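Local coordinates for 3-oxoacyl-(acyl-carrier protein) synthase II (Thermus thermophilus, PDB 1J3N) that probably catalyses the condensation step that lengthens the acyl chain in fatty acid synthesis, joining malonyl units to acyl chains carried on acyl-carrier protein, at residues A[109-112]-A[113-117]. Residues are numbered along the deposited sequence; the frame is centred on the assembly and turned at random.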
ATOM      1  N   MET A 109     -14.357   5.052   2.395  1.00 24.86           N
ATOM      2  CA  MET A 109     -15.623   4.484   1.945  1.00 27.14           C
ATOM      3  C   MET A 109     -16.809   5.466   2.030  1.00 26.50           C
ATOM      4  O   MET A 109     -17.588   5.579   1.085  1.00 25.21           O
ATOM      5  CB  MET A 109     -15.928   3.224   2.760  1.00 27.56           C
ATOM      6  CG  MET A 109     -17.010   2.324   2.176  1.00 30.64           C
ATOM      7  SD  MET A 109     -16.597   1.669   0.541  1.00 30.86           S
ATOM      8  CE  MET A 109     -18.082   2.124  -0.351  1.00 30.55           C
ATOM      9  N   GLU A 110     -16.957   6.169   3.151  1.00 25.36           N
ATOM     10  CA  GLU A 110     -18.063   7.118   3.285  1.00 24.83           C
ATOM     11  C   GLU A 110     -17.925   8.253   2.277  1.00 24.63           C
ATOM     12  O   GLU A 110     -18.911   8.690   1.676  1.00 23.61           O
ATOM     13  CB  GLU A 110     -18.127   7.709   4.698  1.00 26.19           C
ATOM     14  CG  GLU A 110     -18.420   6.713   5.811  1.00 27.00           C
ATOM     15  CD  GLU A 110     -18.773   7.399   7.130  1.00 28.39           C
ATOM     16  OE1 GLU A 110     -18.251   8.503   7.414  1.00 27.62           O
ATOM     17  OE2 GLU A 110     -19.572   6.826   7.890  1.00 28.02           O
ATOM     18  N   THR A 111     -16.694   8.723   2.089  1.00 24.34           N
ATOM     19  CA  THR A 111     -16.419   9.804   1.152  1.00 22.81           C
ATOM     20  C   THR A 111     -16.754   9.371  -0.268  1.00 23.22           C
ATOM     21  O   THR A 111     -17.285  10.152  -1.063  1.00 23.48           O
ATOM     22  CB  THR A 111     -14.932  10.242   1.231  1.00 22.47           C
ATOM     23  OG1 THR A 111     -14.675  10.818   2.516  1.00 21.93           O
ATOM     24  CG2 THR A 111     -14.614  11.272   0.147  1.00 25.98           C
ATOM     25  N   TRP A 112     -16.451   8.118  -0.587  1.00 22.78           N
ATOM     26  CA  TRP A 112     -16.741   7.596  -1.912  1.00 23.82           C
ATOM     27  C   TRP A 112     -18.242   7.652  -2.198  1.00 24.15           C
ATOM     28  O   TRP A 112     -18.656   8.011  -3.299  1.00 23.13           O
ATOM     29  CB  TRP A 112     -16.245   6.151  -2.046  1.00 24.07           C
ATOM     30  CG  TRP A 112     -14.858   6.019  -2.629  1.00 25.18           C
ATOM     31  CD1 TRP A 112     -13.724   5.608  -1.982  1.00 23.41           C
ATOM     32  CD2 TRP A 112     -14.484   6.231  -3.998  1.00 22.77           C
ATOM     33  NE1 TRP A 112     -12.669   5.543  -2.868  1.00 22.22           N
ATOM     34  CE2 TRP A 112     -13.108   5.922  -4.110  1.00 24.27           C
ATOM     35  CE3 TRP A 112     -15.179   6.653  -5.138  1.00 22.87           C
ATOM     36  CZ2 TRP A 112     -12.413   6.015  -5.327  1.00 25.16           C
ATOM     37  CZ3 TRP A 112     -14.487   6.748  -6.350  1.00 25.68           C
ATOM     38  CH2 TRP A 112     -13.118   6.429  -6.430  1.00 24.62           C
ATOM     39  N   GLU A 113     -19.058   7.297  -1.207  1.00 24.71           N
ATOM     40  CA  GLU A 113     -20.511   7.317  -1.392  1.00 25.16           C
ATOM     41  C   GLU A 113     -21.045   8.738  -1.483  1.00 24.91           C
ATOM     42  O   GLU A 113     -21.896   9.033  -2.321  1.00 26.25           O
ATOM     43  CB  GLU A 113     -21.213   6.592  -0.241  1.00 26.63           C
ATOM     44  CG  GLU A 113     -20.888   5.104  -0.156  1.00 29.33           C
ATOM     45  CD  GLU A 113     -21.780   4.368   0.826  1.00 30.94           C
ATOM     46  OE1 GLU A 113     -21.566   3.155   1.035  1.00 29.81           O
ATOM     47  OE2 GLU A 113     -22.699   5.002   1.387  1.00 33.60           O
ATOM     48  N   ALA A 114     -20.539   9.617  -0.625  1.00 24.06           N
ATOM     49  CA  ALA A 114     -20.979  11.008  -0.606  1.00 24.77           C
ATOM     50  C   ALA A 114     -20.643  11.744  -1.903  1.00 25.23           C
ATOM     51  O   ALA A 114     -21.509  12.369  -2.507  1.00 25.81           O
ATOM     52  CB  ALA A 114     -20.358  11.736   0.585  1.00 26.31           C
ATOM     53  N   GLN A 115     -19.390  11.654  -2.338  1.00 24.02           N
ATOM     54  CA  GLN A 115     -18.967  12.333  -3.553  1.00 24.82           C
ATOM     55  C   GLN A 115     -19.477  11.688  -4.840  1.00 25.50           C
ATOM     56  O   GLN A 115     -19.789  12.389  -5.804  1.00 24.50           O
ATOM     57  CB  GLN A 115     -17.438  12.459  -3.577  1.00 23.50           C
ATOM     58  CG  GLN A 115     -16.903  13.379  -2.485  1.00 23.52           C
ATOM     59  CD  GLN A 115     -17.523  14.769  -2.539  1.00 24.14           C
ATOM     60  OE1 GLN A 115     -17.544  15.409  -3.591  1.00 22.73           O
ATOM     61  NE2 GLN A 115     -18.023  15.245  -1.398  1.00 23.30           N
ATOM     62  N   SER A 116     -19.567  10.365  -4.876  1.00 25.90           N
ATOM     63  CA  SER A 116     -20.083   9.719  -6.075  1.00 28.32           C
ATOM     64  C   SER A 116     -21.532  10.177  -6.253  1.00 29.30           C
ATOM     65  O   SER A 116     -22.038  10.258  -7.373  1.00 29.12           O
ATOM     66  CB  SER A 116     -20.022   8.193  -5.944  1.00 30.17           C
ATOM     67  OG  SER A 116     -20.991   7.721  -5.033  1.00 35.11           O
ATOM     68  N   ARG A 117     -22.196  10.491  -5.143  1.00 29.55           N
ATOM     69  CA  ARG A 117     -23.578  10.953  -5.197  1.00 30.91           C
ATOM     70  C   ARG A 117     -23.606  12.377  -5.745  1.00 30.13           C
ATOM     71  O   ARG A 117     -24.485  12.726  -6.529  1.00 27.07           O
ATOM     72  CB  ARG A 117     -24.221  10.918  -3.806  1.00 32.66           C
ATOM     73  CG  ARG A 117     -25.681  11.348  -3.808  1.00 36.63           C
ATOM     74  CD  ARG A 117     -26.374  11.109  -2.471  1.00 38.28           C
ATOM     75  NE  ARG A 117     -26.488   9.691  -2.127  1.00 41.79           N
ATOM     76  CZ  ARG A 117     -25.660   9.038  -1.314  1.00 43.39           C
ATOM     77  NH1 ARG A 117     -25.852   7.749  -1.066  1.00 44.30           N
ATOM     78  NH2 ARG A 117     -24.642   9.670  -0.738  1.00 47.25           N
TER
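The carbonyl oxygen of Trp112 is approached twice by Ser116. Ser116 N gives it a backbone hydrogen bond of 3.0 Å, coming from above the carbonyl plane. Ser116 OG lies 2.9 Å from the same Trp112 O. The hydroxyl sits between its own backbone N and carbonyl carbon (chi1 72°), which turns it back to the preceding turn of the helix. There Glu113 O is also near, 3.1 Å from Ser116 OG, and the proton could go to either carbonyl. Of the four backbone bonds between 109-112 and 113-117, the straightest runs from Gln115 N to Thr111 O, 2.9 Å with an N-H...O angle of 171°. Next to this bond the Thr111 and Gln115 side chains lie side by side, pointing the same way, CG2 of Thr111 4.1 Å from CG of Gln115. Thr111 OG1 is hydrogen-bonded to Asp69, and Gln115 OE1 to the backbone N of Ser128. On another side of the helix the bent Met109 chain brings its CE to 3.9 Å from OE1 of Glu113. This OE1 is hydrogen-bonded to Thr193 OG1 and to Met195 N, which ties buried Glu113 to the loop at Thr193 and to the first turn of helix 194-202. All this lies on the first turns of helix 109-122, at the dimer interface. Trp112 stacks on Trp112 of the second subunit and meets Phe131 of helix 131-135 edge-to-face.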